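Local coordinates for protein flavin-containing monooxygenase (Allium sativum, PDB 6WPU) that probably catalyses the FAD-dependent S-oxygenation of S-allyl-L-cysteine in garlic, as a member of the flavin-containing monooxygenase family, at residues Val25-Ala30 with His46-Phe51; Ile80-Leu85 with His182-Arg187; Glu240-Asn245 with Asn261-Ser266. All blocks are in the same frame, centred on the assembly; numbering follows the deposited sequence. Where two conformers were deposited one is given.

Contact 1: residues Val25-Ala30 with His46-Phe51; sequences VAIIGA and HTTTIF. With FAD (flavin-adenine dinucleotide), chain B.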
loop_
_atom_site.group_PDB
_atom_site.type_symbol
_atom_site.label_atom_id
_atom_site.label_comp_id
_atom_site.label_asym_id
_atom_site.label_seq_id
_atom_site.Cartn_x
_atom_site.Cartn_y
_atom_site.Cartn_z
ATOM N N VAL A 25 -23.689 1.714 5.139
ATOM C CA VAL A 25 -22.285 1.414 5.426
ATOM C C VAL A 25 -21.414 2.644 5.198
ATOM O O VAL A 25 -21.522 3.310 4.160
ATOM C CB VAL A 25 -21.775 0.255 4.554
ATOM C CG1 VAL A 25 -20.344 -0.161 4.992
ATOM C CG2 VAL A 25 -22.757 -0.920 4.631
ATOM N N ALA A 26 -20.521 2.920 6.141
ATOM C CA ALA A 26 -19.543 3.985 5.953
ATOM C C ALA A 26 -18.287 3.424 5.302
ATOM O O ALA A 26 -17.836 2.321 5.634
ATOM C CB ALA A 26 -19.183 4.653 7.277
ATOM N N ILE A 27 -17.727 4.193 4.372
ATOM C CA ILE A 27 -16.438 3.899 3.763
ATOM C C ILE A 27 -15.483 5.020 4.133
ATOM O O ILE A 27 -15.746 6.196 3.840
ATOM C CB ILE A 27 -16.543 3.742 2.243
ATOM C CG1 ILE A 27 -17.464 2.568 1.927
ATOM C CG2 ILE A 27 -15.152 3.523 1.622
ATOM C CD1 ILE A 27 -17.998 2.641 0.579
ATOM N N ILE A 28 -14.388 4.666 4.787
ATOM C CA ILE A 28 -13.407 5.643 5.234
ATOM C C ILE A 28 -12.248 5.591 4.253
ATOM O O ILE A 28 -11.426 4.673 4.309
ATOM C CB ILE A 28 -12.957 5.377 6.670
ATOM C CG1 ILE A 28 -14.180 5.355 7.589
ATOM C CG2 ILE A 28 -11.950 6.446 7.127
ATOM C CD1 ILE A 28 -13.832 5.000 8.986
ATOM N N GLY A 29 -12.203 6.564 3.348
ATOM C CA GLY A 29 -11.130 6.774 2.382
ATOM C C GLY A 29 -11.639 6.509 0.973
ATOM O O GLY A 29 -12.447 5.602 0.747
ATOM N N ALA A 30 -11.183 7.317 0.015
ATOM C CA ALA A 30 -11.526 7.120 -1.393
ATOM C C ALA A 30 -10.274 7.005 -2.260
ATOM O O ALA A 30 -10.190 7.580 -3.353
ATOM C CB ALA A 30 -12.432 8.240 -1.902
ATOM N N HIS A 46 -26.431 -2.367 -0.944
ATOM C CA HIS A 46 -26.234 -1.535 0.237
ATOM C C HIS A 46 -26.193 -0.057 -0.131
ATOM O O HIS A 46 -25.860 0.314 -1.254
ATOM C CB HIS A 46 -24.932 -1.911 0.948
ATOM C CG HIS A 46 -24.851 -3.358 1.310
ATOM N ND1 HIS A 46 -25.755 -3.962 2.160
ATOM C CD2 HIS A 46 -23.991 -4.327 0.922
ATOM C CE1 HIS A 46 -25.451 -5.242 2.284
ATOM N NE2 HIS A 46 -24.381 -5.489 1.548
ATOM N N THR A 47 -26.539 0.789 0.835
ATOM C CA THR A 47 -26.296 2.221 0.738
ATOM C C THR A 47 -25.013 2.568 1.499
ATOM O O THR A 47 -24.583 1.843 2.405
ATOM C CB THR A 47 -27.476 3.024 1.288
ATOM O OG1 THR A 47 -27.658 2.709 2.671
ATOM C CG2 THR A 47 -28.760 2.686 0.538
ATOM N N THR A 48 -24.382 3.670 1.110
ATOM C CA THR A 48 -23.063 4.000 1.639
ATOM C C THR A 48 -22.945 5.499 1.809
ATOM O O THR A 48 -23.622 6.275 1.133
ATOM C CB THR A 48 -21.904 3.549 0.728
ATOM O OG1 THR A 48 -21.986 4.244 -0.522
ATOM C CG2 THR A 48 -21.923 2.046 0.470
ATOM N N THR A 49 -22.055 5.885 2.718
ATOM C CA THR A 49 -21.505 7.234 2.785
ATOM C C THR A 49 -19.989 7.099 2.714
ATOM O O THR A 49 -19.387 6.376 3.518
ATOM C CB THR A 49 -21.929 7.960 4.070
ATOM O OG1 THR A 49 -23.363 8.047 4.136
ATOM C CG2 THR A 49 -21.324 9.360 4.126
ATOM N N ILE A 50 -19.377 7.775 1.748
ATOM C CA ILE A 50 -17.938 7.696 1.527
ATOM C C ILE A 50 -17.302 8.979 2.045
ATOM O O ILE A 50 -17.675 10.079 1.618
ATOM C CB ILE A 50 -17.614 7.494 0.040
ATOM C CG1 ILE A 50 -18.494 6.380 -0.553
ATOM C CG2 ILE A 50 -16.128 7.226 -0.126
ATOM C CD1 ILE A 50 -18.637 6.465 -2.065
ATOM N N PHE A 51 -16.337 8.846 2.949
ATOM C CA PHE A 51 -15.628 9.988 3.508
ATOM C C PHE A 51 -14.231 10.028 2.920
ATOM O O PHE A 51 -13.507 9.028 2.978
ATOM C CB PHE A 51 -15.546 9.906 5.039
ATOM C CG PHE A 51 -16.878 9.848 5.717
ATOM C CD1 PHE A 51 -17.534 11.022 6.101
ATOM C CD2 PHE A 51 -17.489 8.626 5.949
ATOM C CE1 PHE A 51 -18.786 10.973 6.720
ATOM C CE2 PHE A 51 -18.741 8.551 6.568
ATOM C CZ PHE A 51 -19.391 9.735 6.963
HETATM P PA FAD B . -4.457 4.956 -0.284
HETATM O O1A FAD B . -4.041 5.141 -1.744
HETATM O O2A FAD B . -3.607 5.418 0.790
HETATM O O5B FAD B . -5.750 5.671 0.043
HETATM C C5B FAD B . -6.326 5.892 1.325
HETATM C C4B FAD B . -7.302 7.089 1.288
HETATM O O4B FAD B . -7.996 7.296 2.487
HETATM C C3B FAD B . -6.622 8.386 0.940
HETATM O O3B FAD B . -7.271 9.021 -0.112
HETATM C C2B FAD B . -6.726 9.208 2.176
HETATM O O2B FAD B . -6.809 10.566 1.928
HETATM C C1B FAD B . -7.995 8.669 2.770
HETATM N N9A FAD B . -8.086 8.824 4.204
HETATM C C8A FAD B . -7.099 8.480 5.120
HETATM N N7A FAD B . -7.515 8.761 6.361
HETATM C C5A FAD B . -8.792 9.326 6.308
HETATM C C6A FAD B . -9.689 9.812 7.257
HETATM N N6A FAD B . -9.376 9.789 8.666
HETATM N N1A FAD B . -10.884 10.286 6.863
HETATM C C2A FAD B . -11.232 10.337 5.551
HETATM N N3A FAD B . -10.393 9.883 4.590
HETATM C C4A FAD B . -9.176 9.377 4.934
HETATM N N1 FAD B . 0.394 -0.833 -6.293
HETATM C C2 FAD B . 0.289 -1.230 -7.673
HETATM O O2 FAD B . -0.775 -1.948 -8.096
HETATM N N3 FAD B . 1.316 -0.980 -8.555
HETATM C C4 FAD B . 2.426 -0.269 -8.148
HETATM O O4 FAD B . 3.446 0.008 -8.996
HETATM C C4X FAD B . 2.469 0.362 -6.814
HETATM N N5 FAD B . 3.473 1.269 -6.499
HETATM C C5X FAD B . 3.467 1.881 -5.249
HETATM C C6 FAD B . 4.488 2.787 -4.925
HETATM C C7 FAD B . 4.472 3.408 -3.681
HETATM C C7M FAD B . 5.578 4.370 -3.341
HETATM C C8 FAD B . 3.461 3.132 -2.763
HETATM C C8M FAD B . 3.425 3.776 -1.414
HETATM C C9 FAD B . 2.444 2.225 -3.081
HETATM C C9A FAD B . 2.447 1.601 -4.321
HETATM N N10 FAD B . 1.392 0.683 -4.654
HETATM C C10 FAD B . 1.389 0.059 -5.909
HETATM C "C1'" FAD B . 0.351 0.357 -3.667
HETATM C "C2'" FAD B . -0.784 1.331 -3.429
HETATM O "O2'" FAD B . -0.862 1.587 -2.087
HETATM C "C3'" FAD B . -2.038 0.596 -3.845
HETATM O "O3'" FAD B . -1.933 0.570 -5.216
HETATM C "C4'" FAD B . -3.355 1.266 -3.467
HETATM O "O4'" FAD B . -3.272 2.588 -3.853
HETATM C "C5'" FAD B . -3.789 1.148 -2.002
HETATM O "O5'" FAD B . -4.775 2.134 -1.898
HETATM P P FAD B . -5.676 2.530 -0.657
HETATM O O1P FAD B . -7.101 3.027 -1.107
HETATM O O2P FAD B . -5.577 1.291 0.319
HETATM O O3P FAD B . -4.685 3.544 0.179
#

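Contact 2: residues Ile80-Leu85 with His182-Arg187; sequences IVHSSL and HYTEPR. With FAD (flavin-adenine dinucleotide), chain B.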
loop_
_atom_site.group_PDB
_atom_site.type_symbol
_atom_site.label_atom_id
_atom_site.label_comp_id
_atom_site.label_asym_id
_atom_site.label_seq_id
_atom_site.Cartn_x
_atom_site.Cartn_y
_atom_site.Cartn_z
ATOM N N ILE A 80 0.303 16.583 7.648
ATOM C CA ILE A 80 0.481 15.277 7.028
ATOM C C ILE A 80 0.305 15.424 5.525
ATOM O O ILE A 80 -0.680 16.016 5.067
ATOM C CB ILE A 80 -0.511 14.240 7.592
ATOM C CG1 ILE A 80 -0.329 14.079 9.105
ATOM C CG2 ILE A 80 -0.322 12.874 6.890
ATOM C CD1 ILE A 80 1.130 13.748 9.523
ATOM N N VAL A 81 1.250 14.888 4.754
ATOM C CA VAL A 81 1.076 14.721 3.314
ATOM C C VAL A 81 0.755 13.253 3.076
ATOM O O VAL A 81 1.486 12.366 3.531
ATOM C CB VAL A 81 2.332 15.157 2.535
ATOM C CG1 VAL A 81 2.120 14.937 1.060
ATOM C CG2 VAL A 81 2.645 16.628 2.802
ATOM N N HIS A 82 -0.334 12.972 2.376
ATOM C CA HIS A 82 -0.789 11.583 2.320
ATOM C C HIS A 82 0.035 10.755 1.338
ATOM O O HIS A 82 0.452 9.628 1.651
ATOM C CB HIS A 82 -2.266 11.473 1.940
ATOM C CG HIS A 82 -2.716 10.047 1.811
ATOM N ND1 HIS A 82 -3.193 9.311 2.879
ATOM C CD2 HIS A 82 -2.667 9.194 0.758
ATOM C CE1 HIS A 82 -3.452 8.080 2.475
ATOM N NE2 HIS A 82 -3.150 7.987 1.193
ATOM N N SER A 83 0.318 11.301 0.159
ATOM C CA SER A 83 1.050 10.548 -0.863
ATOM C C SER A 83 2.559 10.480 -0.610
ATOM O O SER A 83 3.191 11.469 -0.226
ATOM C CB SER A 83 0.802 11.154 -2.243
ATOM O OG SER A 83 1.476 10.377 -3.221
ATOM N N SER A 84 3.134 9.299 -0.864
ATOM C CA SER A 84 4.571 9.053 -0.867
ATOM C C SER A 84 5.176 8.983 -2.266
ATOM O O SER A 84 6.359 8.661 -2.388
ATOM C CB SER A 84 4.881 7.734 -0.142
ATOM O OG SER A 84 4.300 7.732 1.151
ATOM N N LEU A 85 4.405 9.227 -3.326
ATOM C CA LEU A 85 4.957 9.054 -4.666
ATOM C C LEU A 85 6.025 10.102 -4.942
ATOM O O LEU A 85 5.873 11.265 -4.563
ATOM C CB LEU A 85 3.877 9.186 -5.729
ATOM C CG LEU A 85 2.699 8.227 -5.794
ATOM C CD1 LEU A 85 1.747 8.689 -6.916
ATOM C CD2 LEU A 85 3.171 6.824 -6.025
ATOM N N HIS A 182 -2.155 2.349 4.210
ATOM C CA HIS A 182 -1.105 2.134 5.201
ATOM C C HIS A 182 0.265 2.523 4.657
ATOM O O HIS A 182 1.277 1.909 5.021
ATOM C CB HIS A 182 -1.078 0.672 5.688
ATOM C CG HIS A 182 -0.897 -0.340 4.590
ATOM N ND1 HIS A 182 -1.945 -1.059 4.055
ATOM C CD2 HIS A 182 0.220 -0.780 3.957
ATOM C CE1 HIS A 182 -1.487 -1.889 3.132
ATOM N NE2 HIS A 182 -0.176 -1.732 3.045
ATOM N N TYR A 183 0.335 3.555 3.823
ATOM C CA TYR A 183 1.618 4.005 3.282
ATOM C C TYR A 183 1.833 5.493 3.539
ATOM O O TYR A 183 2.293 6.241 2.669
ATOM C CB TYR A 183 1.712 3.656 1.799
ATOM C CG TYR A 183 1.950 2.167 1.575
ATOM C CD1 TYR A 183 3.092 1.529 2.118
ATOM C CD2 TYR A 183 1.046 1.391 0.849
ATOM C CE1 TYR A 183 3.327 0.155 1.930
ATOM C CE2 TYR A 183 1.262 0.022 0.650
ATOM C CZ TYR A 183 2.408 -0.592 1.191
ATOM O OH TYR A 183 2.619 -1.952 0.993
ATOM N N THR A 184 1.541 5.935 4.754
ATOM C CA THR A 184 1.668 7.345 5.113
ATOM C C THR A 184 2.429 7.567 6.414
ATOM O O THR A 184 3.222 8.503 6.498
ATOM C CB THR A 184 0.261 7.978 5.204
ATOM O OG1 THR A 184 -0.336 7.938 3.908
ATOM C CG2 THR A 184 0.338 9.431 5.656
ATOM N N GLU A 185 2.203 6.739 7.432
ATOM C CA GLU A 185 2.908 6.876 8.694
ATOM C C GLU A 185 4.198 6.061 8.640
ATOM O O GLU A 185 4.134 4.828 8.520
ATOM C CB GLU A 185 2.031 6.418 9.845
ATOM C CG GLU A 185 2.638 6.624 11.231
ATOM C CD GLU A 185 2.683 8.095 11.664
ATOM O OE1 GLU A 185 2.119 8.956 10.961
ATOM O OE2 GLU A 185 3.285 8.389 12.715
ATOM N N PRO A 186 5.373 6.691 8.735
ATOM C CA PRO A 186 6.640 5.984 8.484
ATOM C C PRO A 186 7.092 5.094 9.627
ATOM O O PRO A 186 6.799 5.334 10.801
ATOM C CB PRO A 186 7.644 7.132 8.301
ATOM C CG PRO A 186 7.131 8.175 9.211
ATOM C CD PRO A 186 5.601 8.116 9.011
ATOM N N ARG A 187 7.857 4.067 9.265
ATOM C CA ARG A 187 8.704 3.378 10.220
ATOM C C ARG A 187 10.158 3.562 9.795
ATOM O O ARG A 187 10.453 3.897 8.642
ATOM C CB ARG A 187 8.341 1.894 10.350
ATOM C CG ARG A 187 8.887 0.993 9.302
ATOM C CD ARG A 187 8.367 -0.444 9.458
ATOM N NE ARG A 187 8.578 -1.035 10.783
ATOM C CZ ARG A 187 9.596 -1.838 11.107
ATOM N NH1 ARG A 187 10.527 -2.135 10.204
ATOM N NH2 ARG A 187 9.688 -2.344 12.340
HETATM P PA FAD B . -4.457 4.956 -0.284
HETATM O O1A FAD B . -4.041 5.141 -1.744
HETATM O O2A FAD B . -3.607 5.418 0.790
HETATM O O5B FAD B . -5.750 5.671 0.043
HETATM C C5B FAD B . -6.326 5.892 1.325
HETATM C C4B FAD B . -7.302 7.089 1.288
HETATM O O4B FAD B . -7.996 7.296 2.487
HETATM C C3B FAD B . -6.622 8.386 0.940
HETATM O O3B FAD B . -7.271 9.021 -0.112
HETATM C C2B FAD B . -6.726 9.208 2.176
HETATM O O2B FAD B . -6.809 10.566 1.928
HETATM C C1B FAD B . -7.995 8.669 2.770
HETATM N N9A FAD B . -8.086 8.824 4.204
HETATM C C8A FAD B . -7.099 8.480 5.120
HETATM N N7A FAD B . -7.515 8.761 6.361
HETATM C C5A FAD B . -8.792 9.326 6.308
HETATM C C6A FAD B . -9.689 9.812 7.257
HETATM N N6A FAD B . -9.376 9.789 8.666
HETATM N N1A FAD B . -10.884 10.286 6.863
HETATM C C2A FAD B . -11.232 10.337 5.551
HETATM N N3A FAD B . -10.393 9.883 4.590
HETATM C C4A FAD B . -9.176 9.377 4.934
HETATM N N1 FAD B . 0.394 -0.833 -6.293
HETATM C C2 FAD B . 0.289 -1.230 -7.673
HETATM O O2 FAD B . -0.775 -1.948 -8.096
HETATM N N3 FAD B . 1.316 -0.980 -8.555
HETATM C C4 FAD B . 2.426 -0.269 -8.148
HETATM O O4 FAD B . 3.446 0.008 -8.996
HETATM C C4X FAD B . 2.469 0.362 -6.814
HETATM N N5 FAD B . 3.473 1.269 -6.499
HETATM C C5X FAD B . 3.467 1.881 -5.249
HETATM C C6 FAD B . 4.488 2.787 -4.925
HETATM C C7 FAD B . 4.472 3.408 -3.681
HETATM C C7M FAD B . 5.578 4.370 -3.341
HETATM C C8 FAD B . 3.461 3.132 -2.763
HETATM C C8M FAD B . 3.425 3.776 -1.414
HETATM C C9 FAD B . 2.444 2.225 -3.081
HETATM C C9A FAD B . 2.447 1.601 -4.321
HETATM N N10 FAD B . 1.392 0.683 -4.654
HETATM C C10 FAD B . 1.389 0.059 -5.909
HETATM C "C1'" FAD B . 0.351 0.357 -3.667
HETATM C "C2'" FAD B . -0.784 1.331 -3.429
HETATM O "O2'" FAD B . -0.862 1.587 -2.087
HETATM C "C3'" FAD B . -2.038 0.596 -3.845
HETATM O "O3'" FAD B . -1.933 0.570 -5.216
HETATM C "C4'" FAD B . -3.355 1.266 -3.467
HETATM O "O4'" FAD B . -3.272 2.588 -3.853
HETATM C "C5'" FAD B . -3.789 1.148 -2.002
HETATM O "O5'" FAD B . -4.775 2.134 -1.898
HETATM P P FAD B . -5.676 2.530 -0.657
HETATM O O1P FAD B . -7.101 3.027 -1.107
HETATM O O2P FAD B . -5.577 1.291 0.319
HETATM O O3P FAD B . -4.685 3.544 0.179
HETATM O O HOH W 1 1.499 7.041 0.212
#

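Contact 3: residues Glu240-Asn245 with Asn261-Ser266; sequences EVHIAN and NMWLHS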
loop_
_atom_site.group_PDB
_atom_site.type_symbol
_atom_site.label_atom_id
_atom_site.label_comp_id
_atom_site.label_asym_id
_atom_site.label_seq_id
_atom_site.Cartn_x
_atom_site.Cartn_y
_atom_site.Cartn_z
ATOM N N GLU A 240 27.441 10.417 -5.272
ATOM C CA GLU A 240 27.469 8.992 -4.949
ATOM C C GLU A 240 26.182 8.578 -4.253
ATOM O O GLU A 240 25.660 9.312 -3.407
ATOM C CB GLU A 240 28.641 8.633 -4.045
ATOM C CG GLU A 240 29.996 8.740 -4.711
ATOM C CD GLU A 240 31.121 8.443 -3.742
ATOM O OE1 GLU A 240 32.240 8.965 -3.948
ATOM O OE2 GLU A 240 30.875 7.697 -2.761
ATOM N N VAL A 241 25.683 7.394 -4.602
ATOM C CA VAL A 241 24.544 6.779 -3.925
ATOM C C VAL A 241 25.007 5.441 -3.361
ATOM O O VAL A 241 25.607 4.634 -4.078
ATOM C CB VAL A 241 23.342 6.606 -4.874
ATOM C CG1 VAL A 241 22.134 6.039 -4.122
ATOM C CG2 VAL A 241 22.987 7.948 -5.523
ATOM N N HIS A 242 24.758 5.222 -2.073
ATOM C CA HIS A 242 25.116 3.984 -1.392
ATOM C C HIS A 242 23.845 3.391 -0.794
ATOM O O HIS A 242 23.171 4.051 0.006
ATOM C CB HIS A 242 26.155 4.243 -0.301
ATOM C CG HIS A 242 27.471 4.737 -0.821
ATOM N ND1 HIS A 242 28.537 3.899 -1.055
ATOM C CD2 HIS A 242 27.890 5.983 -1.152
ATOM C CE1 HIS A 242 29.560 4.607 -1.504
ATOM N NE2 HIS A 242 29.188 5.873 -1.582
ATOM N N ILE A 243 23.502 2.168 -1.198
ATOM C CA ILE A 243 22.336 1.470 -0.663
ATOM C C ILE A 243 22.802 0.567 0.467
ATOM O O ILE A 243 23.741 -0.218 0.294
ATOM C CB ILE A 243 21.608 0.659 -1.747
ATOM C CG1 ILE A 243 21.366 1.513 -2.992
ATOM C CG2 ILE A 243 20.280 0.137 -1.215
ATOM C CD1 ILE A 243 20.602 0.791 -4.092
ATOM N N ALA A 244 22.168 0.696 1.634
ATOM C CA ALA A 244 22.374 -0.228 2.748
ATOM C C ALA A 244 21.192 -1.179 2.725
ATOM O O ALA A 244 20.091 -0.809 3.126
ATOM C CB ALA A 244 22.466 0.505 4.081
ATOM N N ASN A 245 21.410 -2.400 2.238
ATOM C CA ASN A 245 20.330 -3.350 1.960
ATOM C C ASN A 245 20.616 -4.578 2.813
ATOM O O ASN A 245 21.462 -5.409 2.462
ATOM C CB ASN A 245 20.260 -3.682 0.464
ATOM C CG ASN A 245 19.261 -4.797 0.135
ATOM O OD1 ASN A 245 18.694 -5.436 1.017
ATOM N ND2 ASN A 245 19.058 -5.035 -1.153
ATOM N N ASN A 261 28.064 5.532 -10.309
ATOM C CA ASN A 261 28.055 6.306 -9.070
ATOM C C ASN A 261 27.093 5.725 -8.029
ATOM O O ASN A 261 26.606 6.457 -7.157
ATOM C CB ASN A 261 27.696 7.766 -9.361
ATOM C CG ASN A 261 26.236 7.926 -9.786
ATOM O OD1 ASN A 261 25.657 7.026 -10.404
ATOM N ND2 ASN A 261 25.632 9.078 -9.447
ATOM N N MET A 262 26.804 4.424 -8.095
ATOM C CA MET A 262 25.898 3.773 -7.151
ATOM C C MET A 262 26.532 2.489 -6.644
ATOM O O MET A 262 27.003 1.670 -7.441
ATOM C CB MET A 262 24.536 3.463 -7.780
ATOM C CG MET A 262 23.542 2.819 -6.803
ATOM S SD MET A 262 21.857 2.613 -7.464
ATOM C CE MET A 262 21.889 3.811 -8.775
ATOM N N TRP A 263 26.558 2.321 -5.322
ATOM C CA TRP A 263 27.139 1.135 -4.709
ATOM C C TRP A 263 26.140 0.485 -3.763
ATOM O O TRP A 263 25.320 1.168 -3.136
ATOM C CB TRP A 263 28.417 1.467 -3.954
ATOM C CG TRP A 263 29.557 1.813 -4.871
ATOM C CD1 TRP A 263 30.532 0.964 -5.344
ATOM C CD2 TRP A 263 29.837 3.099 -5.436
ATOM N NE1 TRP A 263 31.391 1.650 -6.165
ATOM C CE2 TRP A 263 30.991 2.959 -6.239
ATOM C CE3 TRP A 263 29.223 4.352 -5.345
ATOM C CZ2 TRP A 263 31.545 4.028 -6.941
ATOM C CZ3 TRP A 263 29.773 5.414 -6.043
ATOM C CH2 TRP A 263 30.927 5.246 -6.830
ATOM N N LEU A 264 26.238 -0.840 -3.657
ATOM C CA LEU A 264 25.385 -1.658 -2.804
ATOM C C LEU A 264 26.175 -2.146 -1.596
ATOM O O LEU A 264 27.296 -2.646 -1.738
ATOM C CB LEU A 264 24.830 -2.855 -3.578
ATOM C CG LEU A 264 24.112 -2.499 -4.876
ATOM C CD1 LEU A 264 24.112 -3.681 -5.823
ATOM C CD2 LEU A 264 22.717 -2.090 -4.562
ATOM N N HIS A 265 25.585 -2.006 -0.417
ATOM C CA HIS A 265 26.174 -2.481 0.822
ATOM C C HIS A 265 25.132 -3.279 1.591
ATOM O O HIS A 265 23.942 -3.286 1.262
ATOM C CB HIS A 265 26.676 -1.328 1.691
ATOM C CG HIS A 265 27.604 -0.399 0.977
ATOM N ND1 HIS A 265 28.948 -0.665 0.823
ATOM C CD2 HIS A 265 27.381 0.793 0.372
ATOM C CE1 HIS A 265 29.513 0.323 0.151
ATOM N NE2 HIS A 265 28.584 1.218 -0.134
ATOM N N SER A 266 25.599 -3.927 2.649
ATOM C CA SER A 266 24.704 -4.705 3.482
ATOM C C SER A 266 24.048 -3.838 4.548
ATOM O O SER A 266 22.818 -3.805 4.661
ATOM C CB SER A 266 25.471 -5.868 4.112
ATOM O OG SER A 266 24.560 -6.815 4.633
#

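Contact 1: residues Val25-Ala30 with His46-Phe51
The ring edge of F51 turns back along the sheet face to A26, whose CB lies in the ring plane, 4.0 Å from CE2. On this face the short side chain of A26 meets the phenyl with its single methyl, and W161 meets the ring from outside the pair. On the other face of the sheet, I27 and I50 lie side by side and point the same way. With CG1 of I27 beside its own backbone N (chi1 -62°) and the chain extended beyond it, CD1 comes within 3.9 Å of I50 CG1, while T48 CG2 crosses it at 4.0 Å. These branched residues suit extended strands, and helix 32-43 covers them through A38 and L41.

Parallel pairing holds the backbones in step, V25 with T48 through I28 with F51. F51 N gives a nearly straight bond to I27 O (2.9 Å, 176° at the hydrogen), and G29 N closes the series on F51 O at 2.8 Å. The strands and the intervening helix make the beta-alpha-beta unit of a dinucleotide-binding Rossmann fold, with G29 consistent with the first glycine of its GxGxxG motif. As a glycine, G29 has no side chain, and this lets its CA lie 3.2 Å from O4B of FAD at a phi of 113°. I28 CG2 meets the adenine at N1A, 4.0 Å away. Five backbone hydrogen bonds and apolar packing thus hold the strand end, an arrangement consistent with placing the G29 backbone against the ribose.

Contact 2: residues Ile80-Leu85 with His182-Arg187
I80 begins the contact with its CG2 branch, which crosses T184 CG2 at 3.7 Å; this methyl pair is an apolar touch at the exposed I80. V81 adds its carbonyl O, close to the same threonine methyl, while its backbone N is bonded to E68. H82 is the centre of the meeting. In the conformer given, its CG stands anti to the backbone N (chi1 177°), which swings the imidazole between T184 and the cofactor: T184 OG1 lies 3.3 Å above one face, near the rim, and C2B of the FAD ribose covers the opposite face. NE2 donates to the phosphate oxygen O2A of FAD at 2.6 Å in a bent bond, 140° at the hydrogen, although the acceptor lies in the ring plane. Threonine suits the place by having two unlike branches, since its hydroxyl also donates to H82 O (2.9 Å), in the carbonyl plane and on a lone pair, while its methyl serves I80.

S83 turns aside to make an ST turn, its OG accepting from L85 N and shaping the bend. S84 then faces back across, its OG donating to Y183 O at 2.9 Å and also bonded to H205 and Y296. A water joins the two segments, donating to H82 O and Y183 O and accepting from S84 N. Y183 packs its CB against the flavin methyl C8M at 3.6 Å. Short hydroxyl and water bridges therefore join the loop 80-85 to the turn at Y183-T184, just before strand 185-186, and in this conformer the imidazole N-H would probably ease part of the phosphate charge.

Contact 3: residues Glu240-Asn245 with Asn261-Ser266
Similar first torsions, chi1 -64° in H242 and -53° in H265, set each CG beside its backbone N and bring the two imidazoles together on one face of the sheet. H242 ND1 and H265 NE2 meet there at 2.8 Å in a hydrogen bond where either nitrogen could be the donor. The ring planes are inclined by 21° and meet rim to rim, neither over the other's face. Through its other nitrogen, NE2, H242 donates to E240 OE2 at 2.8 Å, in the ring plane and on the anti lone pair of the carboxylate. H265 ND1 is in turn bonded to D281, so a carboxylate terminates the histidine pair at each end.

W263 lies alongside H242 and points the same way. Its six-membered ring is near parallel to the imidazole but slid off it, with little overlap. E240 CG approaches W263 CZ3 obliquely, at 3.6 Å; glutamate suits this place because its methylenes can pack there while its carboxylate turns to the histidine. On the other face of the sheet, with V241, I243, M262 and L264, I243 CD1 touches L264 CD2 at 3.6 Å and M262 SD at 4.0 Å. V241, I243 and M262 also touch S231 of helix 225-234.

Five backbone bonds tie the parallel strands together, from V241 N on N261 O to N245 N on H265 O. Strand 217-221, helix 225-234 and strand 240-244 form a beta-alpha-beta unit, probably of the Rossmann-like domain that binds NADPH in relatives. With both imidazoles using both nitrogens, the polar chain from E240 to D281 satisfies buried histidines, and its acidic ends would tend to favour added positive charge on them.

Overall arrangement
Contact 1, contact 2 and contact 3 follow one another in series along the chain, each closing before the next opens. Contact 1 lies in the five-stranded parallel sheet and contact 3 in the separate mixed sheet, their centres about 44 Å apart on opposite sides of the middle of the chain. Contact 2 falls between them in space, with its centre about 22 Å from that of contact 1 and about 24 Å from that of contact 3. FAD links the first two: the adenine end rests by contact 1, while contact 2 meets the pyrophosphate and reaches the flavin. Contact 3 lies away from FAD, probably in the domain that binds NADPH in relatives.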